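Local coordinates for putative DNA-binding protein (Salmonella choleraesuis, PDB 2HX0) that probably binds DNA, and carries a magnesium ion on the PCC domain of a trimer built mainly of beta strands, at residues T75-S80 / T113-L118; L56-L61 / S71-F76; T17-A22 / E124-T129; A47-C52 / G83-T88; E90-A95 / G106-G111. The protein carries 2 engineered substitutions. One frame throughout, in Å; residues are numbered along the deposited sequence.

Contact 1: T75-S80 / T113-L118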
# COMPACT_ATOMS: atom_id res chain seq x y z
N THR A 75 -10.28 12.70 15.06
CA THR A 75 -8.84 12.49 15.08
C THR A 75 -8.59 11.15 14.42
O THR A 75 -8.85 10.10 15.02
CB THR A 75 -8.32 12.46 16.53
OG1 THR A 75 -8.69 13.68 17.19
CG2 THR A 75 -6.81 12.32 16.55
N PHE A 76 -8.08 11.17 13.19
CA PHE A 76 -7.82 9.94 12.46
C PHE A 76 -6.40 9.81 11.95
O PHE A 76 -5.71 10.80 11.70
CB PHE A 76 -8.75 9.84 11.25
CG PHE A 76 -10.21 9.86 11.58
CD1 PHE A 76 -10.90 11.07 11.65
CD2 PHE A 76 -10.90 8.67 11.78
CE1 PHE A 76 -12.28 11.09 11.92
CE2 PHE A 76 -12.27 8.68 12.04
CZ PHE A 76 -12.96 9.89 12.11
N GLU A 77 -5.97 8.56 11.80
CA GLU A 77 -4.65 8.28 11.25
C GLU A 77 -4.92 7.70 9.88
O GLU A 77 -5.86 6.92 9.70
CB GLU A 77 -3.91 7.24 12.09
CG GLU A 77 -3.50 7.72 13.46
CD GLU A 77 -2.50 8.84 13.40
OE1 GLU A 77 -1.38 8.62 12.91
OE2 GLU A 77 -2.83 9.96 13.85
N VAL A 78 -4.11 8.08 8.90
CA VAL A 78 -4.28 7.54 7.56
C VAL A 78 -3.50 6.23 7.54
O VAL A 78 -2.28 6.22 7.71
CB VAL A 78 -3.72 8.47 6.48
CG1 VAL A 78 -3.73 7.77 5.13
CG2 VAL A 78 -4.56 9.74 6.42
N ILE A 79 -4.21 5.12 7.35
CA ILE A 79 -3.57 3.81 7.34
C ILE A 79 -3.14 3.45 5.93
O ILE A 79 -2.07 2.88 5.72
CB ILE A 79 -4.52 2.74 7.90
CG1 ILE A 79 -4.79 3.02 9.38
CG2 ILE A 79 -3.92 1.35 7.73
CD1 ILE A 79 -5.36 1.95 10.24
N SER A 80 -3.97 3.80 4.96
CA SER A 80 -3.64 3.55 3.57
C SER A 80 -4.45 4.44 2.65
O SER A 80 -5.62 4.73 2.90
CB SER A 80 -3.87 2.08 3.21
OG SER A 80 -5.24 1.74 3.29
N THR A 113 -9.29 16.56 5.29
CA THR A 113 -8.33 17.60 5.64
C THR A 113 -7.21 17.09 6.54
O THR A 113 -7.45 16.32 7.47
CB THR A 113 -9.03 18.79 6.34
OG1 THR A 113 -9.65 18.35 7.55
CG2 THR A 113 -10.09 19.39 5.42
N VAL A 114 -5.99 17.51 6.24
CA VAL A 114 -4.81 17.11 6.99
C VAL A 114 -4.83 17.63 8.43
O VAL A 114 -5.17 18.79 8.68
CB VAL A 114 -3.53 17.62 6.29
CG1 VAL A 114 -2.29 17.22 7.07
CG2 VAL A 114 -3.46 17.05 4.88
N ARG A 115 -4.45 16.77 9.37
CA ARG A 115 -4.42 17.16 10.77
C ARG A 115 -3.03 17.70 11.11
O ARG A 115 -2.88 18.90 11.37
CB ARG A 115 -4.77 15.96 11.67
CG ARG A 115 -4.93 16.31 13.14
CD ARG A 115 -5.91 15.37 13.82
NE ARG A 115 -5.50 13.97 13.73
CZ ARG A 115 -4.52 13.42 14.45
NH1 ARG A 115 -3.85 14.17 15.32
NH2 ARG A 115 -4.22 12.14 14.30
N THR A 116 -2.03 16.83 11.09
CA THR A 116 -0.66 17.27 11.38
C THR A 116 0.23 17.13 10.15
O THR A 116 1.14 17.93 9.95
CB THR A 116 -0.02 16.46 12.53
OG1 THR A 116 0.09 15.08 12.16
CG2 THR A 116 -0.86 16.58 13.80
N THR A 117 -0.05 16.14 9.31
CA THR A 117 0.78 15.94 8.12
C THR A 117 0.23 14.82 7.23
O THR A 117 -0.59 14.02 7.65
CB THR A 117 2.22 15.52 8.53
OG1 THR A 117 3.10 15.60 7.40
CG2 THR A 117 2.23 14.08 9.04
N LEU A 118 0.68 14.81 5.98
CA LEU A 118 0.33 13.73 5.06
C LEU A 118 1.57 13.56 4.21
O LEU A 118 1.92 14.45 3.42
CB LEU A 118 -0.89 14.05 4.19
CG LEU A 118 -1.35 12.75 3.51
CD1 LEU A 118 -1.97 11.83 4.57
CD2 LEU A 118 -2.36 13.05 2.42

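Contact 2: L56-L61 / S71-F76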
# COMPACT_ATOMS: atom_id res chain seq x y z
N LEU A 56 -5.59 12.88 9.67
CA LEU A 56 -6.67 13.72 9.17
C LEU A 56 -7.59 14.17 10.29
O LEU A 56 -7.67 13.53 11.34
CB LEU A 56 -7.50 12.97 8.13
CG LEU A 56 -6.81 12.44 6.88
CD1 LEU A 56 -7.78 11.60 6.08
CD2 LEU A 56 -6.28 13.60 6.03
N THR A 57 -8.29 15.27 10.03
CA THR A 57 -9.25 15.83 10.97
C THR A 57 -10.63 15.57 10.36
O THR A 57 -11.49 14.94 10.97
CB THR A 57 -9.03 17.33 11.16
OG1 THR A 57 -7.77 17.55 11.80
CG2 THR A 57 -10.14 17.94 12.01
N ASP A 58 -10.83 16.06 9.14
CA ASP A 58 -12.08 15.84 8.44
C ASP A 58 -11.86 14.69 7.46
O ASP A 58 -10.81 14.60 6.83
CB ASP A 58 -12.51 17.09 7.66
CG ASP A 58 -12.72 18.29 8.55
OD1 ASP A 58 -13.41 18.15 9.58
OD2 ASP A 58 -12.19 19.38 8.23
N VAL A 59 -12.85 13.82 7.34
CA VAL A 59 -12.75 12.68 6.44
C VAL A 59 -14.01 12.58 5.60
O VAL A 59 -15.13 12.67 6.12
CB VAL A 59 -12.55 11.37 7.22
CG1 VAL A 59 -12.42 10.21 6.24
CG2 VAL A 59 -11.31 11.46 8.10
N ALA A 60 -13.83 12.40 4.30
CA ALA A 60 -14.95 12.28 3.36
C ALA A 60 -14.80 10.95 2.63
O ALA A 60 -13.85 10.75 1.87
CB ALA A 60 -14.93 13.44 2.37
N LEU A 61 -15.75 10.04 2.86
CA LEU A 61 -15.71 8.73 2.24
C LEU A 61 -17.05 8.34 1.65
O LEU A 61 -18.10 8.67 2.19
CB LEU A 61 -15.32 7.67 3.27
CG LEU A 61 -13.90 7.71 3.84
CD1 LEU A 61 -13.78 6.70 4.97
CD2 LEU A 61 -12.90 7.41 2.73
N SER A 71 -19.49 12.25 5.72
CA SER A 71 -18.54 13.23 6.24
C SER A 71 -18.35 13.03 7.74
O SER A 71 -19.31 13.01 8.51
CB SER A 71 -19.03 14.65 5.97
OG SER A 71 -19.13 14.88 4.58
N LEU A 72 -17.09 12.87 8.14
CA LEU A 72 -16.77 12.66 9.54
C LEU A 72 -15.70 13.65 9.98
O LEU A 72 -14.92 14.13 9.16
CB LEU A 72 -16.26 11.23 9.75
CG LEU A 72 -17.13 10.14 9.13
CD1 LEU A 72 -16.43 8.80 9.24
CD2 LEU A 72 -18.49 10.10 9.81
N THR A 73 -15.67 13.95 11.27
CA THR A 73 -14.67 14.85 11.80
C THR A 73 -14.19 14.29 13.12
O THR A 73 -14.98 13.80 13.92
CB THR A 73 -15.22 16.27 12.03
OG1 THR A 73 -15.70 16.80 10.79
CG2 THR A 73 -14.13 17.19 12.56
N GLY A 74 -12.88 14.35 13.33
CA GLY A 74 -12.33 13.84 14.57
C GLY A 74 -10.82 13.77 14.50
O GLY A 74 -10.17 14.67 13.96
N THR A 75 -10.28 12.70 15.06
CA THR A 75 -8.84 12.49 15.08
C THR A 75 -8.59 11.15 14.42
O THR A 75 -8.85 10.10 15.02
CB THR A 75 -8.32 12.46 16.53
OG1 THR A 75 -8.69 13.68 17.19
CG2 THR A 75 -6.81 12.32 16.55
N PHE A 76 -8.08 11.17 13.19
CA PHE A 76 -7.82 9.94 12.46
C PHE A 76 -6.40 9.81 11.95
O PHE A 76 -5.71 10.80 11.70
CB PHE A 76 -8.75 9.84 11.25
CG PHE A 76 -10.21 9.86 11.58
CD1 PHE A 76 -10.90 11.07 11.65
CD2 PHE A 76 -10.90 8.67 11.78
CE1 PHE A 76 -12.28 11.09 11.92
CE2 PHE A 76 -12.27 8.68 12.04
CZ PHE A 76 -12.96 9.89 12.11

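Contact 3: T17-A22 / E124-T129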
# COMPACT_ATOMS: atom_id res chain seq x y z
N THR A 17 8.87 2.37 -16.83
CA THR A 17 9.77 2.63 -15.71
C THR A 17 8.95 3.63 -14.91
O THR A 17 7.90 4.09 -15.38
CB THR A 17 11.06 3.33 -16.18
OG1 THR A 17 10.72 4.55 -16.84
CG2 THR A 17 11.83 2.43 -17.14
N ALA A 18 9.39 3.97 -13.71
CA ALA A 18 8.64 4.93 -12.92
C ALA A 18 9.54 6.03 -12.38
O ALA A 18 10.72 5.81 -12.12
CB ALA A 18 7.93 4.23 -11.77
N ARG A 19 8.96 7.22 -12.25
CA ARG A 19 9.64 8.37 -11.69
C ARG A 19 8.84 8.61 -10.41
O ARG A 19 7.61 8.61 -10.45
CB ARG A 19 9.54 9.57 -12.63
CG ARG A 19 10.37 10.77 -12.18
CD ARG A 19 10.40 11.85 -13.25
NE ARG A 19 9.09 12.44 -13.50
CZ ARG A 19 8.41 12.31 -14.64
NH1 ARG A 19 8.91 11.61 -15.64
NH2 ARG A 19 7.23 12.89 -14.77
N PHE A 20 9.52 8.82 -9.29
CA PHE A 20 8.80 9.04 -8.03
C PHE A 20 8.94 10.44 -7.49
O PHE A 20 9.94 11.12 -7.70
CB PHE A 20 9.26 8.04 -6.97
CG PHE A 20 8.93 6.63 -7.31
CD1 PHE A 20 9.79 5.86 -8.08
CD2 PHE A 20 7.72 6.08 -6.90
CE1 PHE A 20 9.45 4.55 -8.45
CE2 PHE A 20 7.37 4.78 -7.27
CZ PHE A 20 8.23 4.02 -8.04
N TYR A 21 7.90 10.87 -6.78
CA TYR A 21 7.86 12.19 -6.18
C TYR A 21 7.54 12.04 -4.70
O TYR A 21 6.67 11.27 -4.32
CB TYR A 21 6.77 13.04 -6.82
CG TYR A 21 6.99 13.35 -8.28
CD1 TYR A 21 6.60 12.46 -9.27
CD2 TYR A 21 7.57 14.56 -8.67
CE1 TYR A 21 6.78 12.75 -10.62
CE2 TYR A 21 7.75 14.86 -10.02
CZ TYR A 21 7.35 13.96 -10.98
OH TYR A 21 7.53 14.27 -12.31
N ALA A 22 8.25 12.79 -3.87
CA ALA A 22 7.99 12.74 -2.44
C ALA A 22 7.47 14.10 -2.01
O ALA A 22 8.03 15.13 -2.39
CB ALA A 22 9.27 12.40 -1.67
N GLU A 124 4.96 7.91 -11.11
CA GLU A 124 4.47 8.34 -12.42
C GLU A 124 5.09 7.37 -13.43
O GLU A 124 6.27 7.04 -13.34
CB GLU A 124 4.92 9.77 -12.73
CG GLU A 124 4.86 10.16 -14.22
CD GLU A 124 3.45 10.44 -14.74
OE1 GLU A 124 2.47 10.02 -14.10
OE2 GLU A 124 3.33 11.08 -15.80
N LEU A 125 4.29 6.91 -14.39
CA LEU A 125 4.76 5.97 -15.41
C LEU A 125 4.90 6.74 -16.73
O LEU A 125 3.95 6.85 -17.49
CB LEU A 125 3.75 4.84 -15.55
CG LEU A 125 3.47 4.12 -14.22
CD1 LEU A 125 2.19 3.30 -14.31
CD2 LEU A 125 4.66 3.24 -13.87
N PRO A 126 6.11 7.26 -17.01
CA PRO A 126 6.38 8.04 -18.22
C PRO A 126 6.05 7.42 -19.58
O PRO A 126 5.84 8.15 -20.55
CB PRO A 126 7.87 8.38 -18.10
CG PRO A 126 8.11 8.35 -16.61
CD PRO A 126 7.34 7.11 -16.21
N ALA A 127 6.01 6.09 -19.67
CA ALA A 127 5.71 5.45 -20.95
C ALA A 127 4.22 5.22 -21.18
O ALA A 127 3.82 4.76 -22.25
CB ALA A 127 6.47 4.13 -21.05
N LEU A 128 3.40 5.56 -20.19
CA LEU A 128 1.97 5.34 -20.30
C LEU A 128 1.14 6.59 -20.05
O LEU A 128 1.63 7.60 -19.55
CB LEU A 128 1.53 4.27 -19.30
CG LEU A 128 2.27 2.92 -19.35
CD1 LEU A 128 1.88 2.09 -18.14
CD2 LEU A 128 1.92 2.18 -20.64
N THR A 129 -0.14 6.50 -20.39
CA THR A 129 -1.08 7.59 -20.16
C THR A 129 -2.38 6.96 -19.67
O THR A 129 -2.89 6.02 -20.30
CB THR A 129 -1.37 8.40 -21.44
OG1 THR A 129 -0.19 9.11 -21.84
CG2 THR A 129 -2.48 9.41 -21.18
O HOH W 1 5.28 12.39 -16.97

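Contact 4: A47-C52 / G83-T88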
# COMPACT_ATOMS: atom_id res chain seq x y z
N ALA A 47 -0.19 8.25 -12.94
CA ALA A 47 0.38 8.13 -11.60
C ALA A 47 -0.43 7.25 -10.66
O ALA A 47 -1.57 6.90 -10.94
CB ALA A 47 0.55 9.53 -11.00
N TRP A 48 0.19 6.90 -9.54
CA TRP A 48 -0.48 6.09 -8.52
C TRP A 48 0.17 6.41 -7.19
O TRP A 48 1.29 6.93 -7.14
CB TRP A 48 -0.36 4.59 -8.86
CG TRP A 48 0.86 3.87 -8.33
CD1 TRP A 48 0.94 3.12 -7.19
CD2 TRP A 48 2.15 3.79 -8.96
NE1 TRP A 48 2.20 2.57 -7.07
CE2 TRP A 48 2.96 2.97 -8.14
CE3 TRP A 48 2.69 4.33 -10.13
CZ2 TRP A 48 4.29 2.67 -8.46
CZ3 TRP A 48 4.02 4.04 -10.44
CH2 TRP A 48 4.80 3.22 -9.61
N ILE A 49 -0.55 6.16 -6.10
CA ILE A 49 -0.00 6.42 -4.78
C ILE A 49 0.85 5.22 -4.39
O ILE A 49 0.33 4.13 -4.17
CB ILE A 49 -1.11 6.59 -3.73
CG1 ILE A 49 -2.14 7.61 -4.21
CG2 ILE A 49 -0.49 7.05 -2.41
CD1 ILE A 49 -1.65 9.06 -4.50
N ALA A 50 2.16 5.43 -4.32
CA ALA A 50 3.09 4.35 -3.99
C ALA A 50 3.32 4.21 -2.49
O ALA A 50 3.78 3.16 -2.03
CB ALA A 50 4.43 4.57 -4.70
N GLY A 51 3.00 5.25 -1.73
CA GLY A 51 3.18 5.20 -0.29
C GLY A 51 2.51 6.39 0.35
O GLY A 51 2.53 7.48 -0.21
N CYS A 52 1.92 6.20 1.53
CA CYS A 52 1.26 7.31 2.20
C CYS A 52 1.05 7.07 3.69
O CYS A 52 0.64 5.98 4.10
CB CYS A 52 -0.09 7.61 1.55
SG CYS A 52 -1.03 8.98 2.29
N GLY A 83 -4.54 4.02 -5.03
CA GLY A 83 -5.25 4.37 -6.23
C GLY A 83 -4.40 5.05 -7.27
O GLY A 83 -3.21 5.31 -7.07
N THR A 84 -5.05 5.36 -8.38
CA THR A 84 -4.41 5.99 -9.52
C THR A 84 -4.89 7.42 -9.66
O THR A 84 -5.94 7.79 -9.14
CB THR A 84 -4.78 5.23 -10.80
OG1 THR A 84 -6.21 5.10 -10.88
CG2 THR A 84 -4.15 3.84 -10.79
N LEU A 85 -4.11 8.24 -10.35
CA LEU A 85 -4.51 9.61 -10.58
C LEU A 85 -3.76 10.14 -11.79
O LEU A 85 -2.66 9.67 -12.11
CB LEU A 85 -4.26 10.49 -9.35
CG LEU A 85 -2.86 10.75 -8.81
CD1 LEU A 85 -2.96 11.77 -7.69
CD2 LEU A 85 -2.22 9.47 -8.31
N GLU A 86 -4.37 11.10 -12.47
CA GLU A 86 -3.77 11.69 -13.65
C GLU A 86 -4.37 13.07 -13.90
O GLU A 86 -5.22 13.52 -13.14
CB GLU A 86 -3.96 10.77 -14.86
CG GLU A 86 -5.40 10.55 -15.33
CD GLU A 86 -6.17 9.53 -14.51
OE1 GLU A 86 -5.56 8.72 -13.78
OE2 GLU A 86 -7.42 9.53 -14.63
N LEU A 87 -3.93 13.73 -14.97
CA LEU A 87 -4.40 15.08 -15.28
C LEU A 87 -5.88 15.39 -15.08
O LEU A 87 -6.21 16.38 -14.43
CB LEU A 87 -4.00 15.47 -16.71
CG LEU A 87 -2.57 15.98 -16.91
CD1 LEU A 87 -2.47 16.58 -18.31
CD2 LEU A 87 -2.23 17.04 -15.87
N THR A 88 -6.77 14.56 -15.62
CA THR A 88 -8.19 14.84 -15.47
C THR A 88 -9.02 13.71 -14.87
O THR A 88 -10.19 13.55 -15.20
CB THR A 88 -8.83 15.22 -16.82
OG1 THR A 88 -8.81 14.09 -17.71
CG2 THR A 88 -8.07 16.38 -17.46
O HOH W 2 -1.90 2.78 -4.71

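Contact 5: E90-A95 / G106-G111. With MG (magnesium ion), chain B.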
# COMPACT_ATOMS: atom_id res chain seq x y z
N GLU A 90 -9.07 10.32 -11.50
CA GLU A 90 -8.45 9.58 -10.41
C GLU A 90 -9.42 8.55 -9.85
O GLU A 90 -10.60 8.56 -10.17
CB GLU A 90 -8.02 10.53 -9.28
CG GLU A 90 -9.17 11.11 -8.46
CD GLU A 90 -9.97 12.15 -9.22
OE1 GLU A 90 -9.35 13.05 -9.82
OE2 GLU A 90 -11.22 12.06 -9.21
N HIS A 91 -8.89 7.66 -9.03
CA HIS A 91 -9.68 6.62 -8.37
C HIS A 91 -8.88 6.28 -7.13
O HIS A 91 -7.93 5.51 -7.20
CB HIS A 91 -9.85 5.39 -9.27
CG HIS A 91 -10.83 4.39 -8.75
ND1 HIS A 91 -11.17 3.24 -9.43
CD2 HIS A 91 -11.56 4.37 -7.60
CE1 HIS A 91 -12.06 2.56 -8.73
NE2 HIS A 91 -12.31 3.22 -7.62
N LEU A 92 -9.27 6.86 -6.00
CA LEU A 92 -8.56 6.66 -4.74
C LEU A 92 -9.43 6.12 -3.62
O LEU A 92 -10.57 6.55 -3.45
CB LEU A 92 -7.94 7.98 -4.29
CG LEU A 92 -7.02 8.66 -5.31
CD1 LEU A 92 -6.75 10.10 -4.92
CD2 LEU A 92 -5.73 7.87 -5.41
N HIS A 93 -8.89 5.17 -2.87
CA HIS A 93 -9.58 4.59 -1.73
C HIS A 93 -8.78 4.92 -0.48
O HIS A 93 -7.55 4.94 -0.51
CB HIS A 93 -9.73 3.08 -1.90
CG HIS A 93 -10.78 2.69 -2.90
ND1 HIS A 93 -11.09 1.38 -3.20
CD2 HIS A 93 -11.61 3.45 -3.65
CE1 HIS A 93 -12.06 1.35 -4.09
NE2 HIS A 93 -12.40 2.59 -4.38
N LEU A 94 -9.48 5.17 0.61
CA LEU A 94 -8.84 5.55 1.86
C LEU A 94 -9.28 4.71 3.05
O LEU A 94 -10.45 4.34 3.16
CB LEU A 94 -9.16 7.03 2.15
CG LEU A 94 -8.80 7.63 3.51
CD1 LEU A 94 -7.29 7.77 3.66
CD2 LEU A 94 -9.46 9.00 3.64
N ALA A 95 -8.33 4.42 3.94
CA ALA A 95 -8.61 3.68 5.16
C ALA A 95 -8.01 4.50 6.31
O ALA A 95 -6.84 4.87 6.27
CB ALA A 95 -7.95 2.29 5.12
N GLY A 106 -13.27 3.34 2.42
CA GLY A 106 -14.19 3.60 1.33
C GLY A 106 -13.54 4.37 0.20
O GLY A 106 -12.32 4.55 0.18
N HIS A 107 -14.37 4.80 -0.74
CA HIS A 107 -13.92 5.58 -1.89
C HIS A 107 -13.66 6.99 -1.36
O HIS A 107 -14.55 7.60 -0.77
CB HIS A 107 -15.05 5.58 -2.94
CG HIS A 107 -14.70 6.26 -4.22
ND1 HIS A 107 -13.81 5.73 -5.13
CD2 HIS A 107 -15.15 7.41 -4.77
CE1 HIS A 107 -13.74 6.52 -6.19
NE2 HIS A 107 -14.54 7.55 -5.99
N MSE A 108 -12.45 7.50 -1.55
CA MSE A 108 -12.12 8.83 -1.05
C MSE A 108 -12.81 9.92 -1.86
O MSE A 108 -12.82 9.88 -3.09
CB MSE A 108 -10.61 9.05 -1.06
CG MSE A 108 -10.19 10.36 -0.42
SE MSE A 108 -8.29 10.44 -0.15
CE MSE A 108 -7.79 11.46 -1.70
N MSE A 109 -13.38 10.89 -1.16
CA MSE A 109 -14.07 12.01 -1.78
C MSE A 109 -13.44 13.32 -1.34
O MSE A 109 -12.66 13.35 -0.39
CB MSE A 109 -15.55 12.03 -1.36
CG MSE A 109 -16.34 10.79 -1.73
SE MSE A 109 -16.52 10.58 -3.63
CE MSE A 109 -17.66 12.09 -4.00
N PRO A 110 -13.75 14.42 -2.03
CA PRO A 110 -13.17 15.71 -1.63
C PRO A 110 -13.68 16.06 -0.23
O PRO A 110 -14.85 15.82 0.09
CB PRO A 110 -13.69 16.67 -2.69
CG PRO A 110 -13.81 15.80 -3.90
CD PRO A 110 -14.43 14.54 -3.33
N GLY A 111 -12.81 16.61 0.61
CA GLY A 111 -13.23 16.97 1.95
C GLY A 111 -12.35 16.42 3.07
O GLY A 111 -12.60 16.70 4.24
MG MG B . -13.74 3.31 -5.97
O HOH W 3 -11.55 8.75 -5.73
O HOH W 4 -14.34 1.08 -6.94

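Contact 1: T75-S80 / T113-L118
Thr75 lays its CG2 over one face of the Arg115 guanidinium, above its centre, with CG2 3.3 Å from Arg115 CZ. The methyl reaches this place because CG2 is anti to the backbone N of Thr75 while OG1 sits beside that N (chi1 -57°). At the edge of the same group, NH2 serves two acceptors. Arg115 NH2 makes a salt bridge to Glu77 OE2 at 2.6 Å, the carboxylate and guanidinium planes standing 61° apart. A longer hydrogen bond runs from Arg115 NH2 to Phe76 O at 3.3 Å. A bend at chi3 (59°) turns the arginine head toward strand 75-86. In the antiparallel sheet of this PCC domain that strand is no direct neighbour of strand 113-124, because strand 47-56 runs between them; no backbone-to-backbone bond joins the two segments, and side chains span the gap, one of them reaching a backbone carbonyl. Further along, Val78 CG2 meets Leu118 CD1 at 3.8 Å, the two chains crossing at about a right angle. A classic beta bulge follows where Ile79 and Ser80 both face Ala95. Glu77 is a known magnesium ligand of this protein; its side chain packs on His93 of the second subunit, about 3 Å from an ion there.

Contact 2: L56-L61 / S71-F76
Leu56 and Phe76 form an antiparallel hydrogen-bonded pair in which each residue gives and takes one bond: Leu56 N reaches Phe76 O at 2.9 Å, and Phe76 N reaches Leu56 O at 3.0 Å. Leu56 O has a second donor in Arg115 NE. The next pairing is out of step by one residue, a beta bulge between Leu56 and Asp58. Within it Thr57 O accepts from Gly74 N at 2.8 Å and also receives a CA-H...O contact from Thr73. Beyond the bulge Val59 and Leu72 exchange two further bonds, Val59 N to Leu72 O and Leu72 N to Val59 O, both 2.8 Å; the second is nearly straight, with an N-H...O angle of 170°.

Asp58 and Thr73 lie side by side, pointing the same way. Thr73 OG1 donates to Asp58 OD1 at 2.9 Å, meeting it on the anti side of the carboxylate, while Asp58 OD2 is taken by Thr113 OG1, and both carboxylate oxygens thereby have a hydroxyl partner. On the other face of the sheet, Val59 CG2 makes an off-centre CH-pi contact with the Phe76 ring, 4.1 Å from its centroid and 30° off the normal. Thr57 O lies at that ring's edge, in its plane.

The Val59-Leu72 end belongs to the hairpin of strands 59-62 and 70-73, while Leu56-Phe76 joins strands 47-56 and 75-86; the chain turns corners between them at Thr57-Asp58 and Gly74. Strand 70-73 is outermost in this chain, strand 103-108 flanks 59-62 on its other edge, and Leu56, Leu61 and Phe76 pack against strand 89-97.

Contact 3: T17-A22 / E124-T129
Several donors converge on Glu124 OE2. A water donates to Glu124 OE2 at 2.6 Å. The same water accepts from Arg19 NH2 at 3.0 Å, bridging the two segments, while Arg45 N adds a hydrogen bond and Arg148 a salt bridge. Arg19 and Glu124 run side by side, and it is the aliphatic Glu124 CG that covers a face of the guanidinium, 3.7 Å from Arg19 NH2. The charged ends miss each other: Arg19 NH2 and Glu124 OE2 are 4.4 Å apart, with the oxygen well out of the guanidinium plane.

What fixes the rotation of that plane is Tyr21 OH, gripped side-on by Arg19 NE at 2.7 Å and by Arg19 NH2 at 2.8 Å. In the backbone, Arg19 and Glu124 form an antiparallel hydrogen-bonded pair, joining strand 15-25 to the end of its sheet neighbour 113-124 before Leu125 to Leu128 make a type I turn. Phe20 and Tyr21 carry the sheet on into the second subunit. Pro126 CG closes on Arg19 NH1 at 3.5 Å.

With OE1 held by Ala46 N as well, the buried Glu124 carboxylate is surrounded by N-H groups and positive charge, which would be expected to keep it ionised without a direct bond from Arg19.

Contact 4: A47-C52 / G83-T88
Strands 47-52 and 83-86 run antiparallel but strongly twisted, their directions 139° apart and their axes approaching to 4.5 Å. Ala47 and Leu85 are the hydrogen-bonded pair, with Leu85 N to Ala47 O at 2.9 Å and Ala47 N to Leu85 O at 3.0 Å. Ile49 N still reaches Gly83 O at 3.0 Å, but then the strands part, and a water joins them instead, donating to Ile49 O at 2.7 Å and accepting from Gly83 N at 2.9 Å. This water lies at the edge of the Trp48 ring, in its plane.

On the face with Ala47, the Leu85 side chain is folded back over the neighbouring strand: its CG sits between the backbone N and carbonyl carbon (chi1 65°), a crowded position that brings CD2 to 3.9 Å from Ala47 CB and equally close to Ile49 CD1. Trp48 and Thr84 project from the other face. Trp48 NE1 bonds Ala50 O of the third subunit, and Thr84 OG1 has two partners, Glu119 of the third subunit and Arg132 of its own chain.

Just past the pairing, Ala50 and Gly51 both face Val121, a classic beta bulge in the central antiparallel sheet of this PCC domain, whose Trp48 face here takes part in the trimer interface.

Contact 5: E90-A95 / G106-G111
His91, His93 and His107 turn their ring rims toward one another round a magnesium ion, with no ring lying over the face of another. The His107 plane stands at 59° to that of His91, centroids 5.3 Å apart, and at 79° to that of His93, centroids 5.5 Å apart. Two residues apart on one strand, His91 and His93 both offer NE2, each bound to the metal at 2.2 Å. His107 comes from the partner strand and uses ND1 instead, more loosely, at 2.6 Å; CG anti to the backbone N (chi1 -176°) extends this side chain back toward the other two. A water 2.5 Å from the magnesium is the fourth ligand and lies in the planes of the His91 and His93 rings.

The hairpin beneath sets this spacing. His93 and His107 form an antiparallel non-hydrogen-bonded pair with diverging side chains, flanked by Met108 N donating to Leu92 O at 2.8 Å and by the two bonds between Leu94 and Gly106. Away from the metal, Leu92 and the selenomethionine at Met108 lie alongside each other, Leu92 CD1 3.6 Å from Met108 CE, and both pack against helix 31-42.

In the third subunit, Glu119 holds His91 ND1 and Val78 O holds His93 ND1. These second-shell bonds would help fix the rotation of the His91 and His93 rings, and Glu77 of that neighbouring chain, a known magnesium ligand, probably adds to the site; three imidazoles would also suit a transition metal, although the ion is modelled as magnesium.

All five contacts reach one antiparallel sheet, contact 3 leading from it into a second, two-stranded one; strand 75-86 serves contacts 1, 2 and 4. Contacts 1 and 2, with centres 8 Å apart, share Thr75 and Phe76, whereas contact 3 lies about 30 Å from contact 2, centre to centre, across the chain's middle. Contact 4 connects contact 3, 10 Å away between centres, with contact 5, 11 Å away; Thr84 O and His91 N, 3.0 Å apart, probably hydrogen-bond. Contact 1 supplies an acidic residue and contact 5 the histidines, which meet across subunits; within one chain the side chains of Glu77 and Leu94 are about 9 Å apart. That is consistent with metal sites lying at subunit boundaries of the trimer.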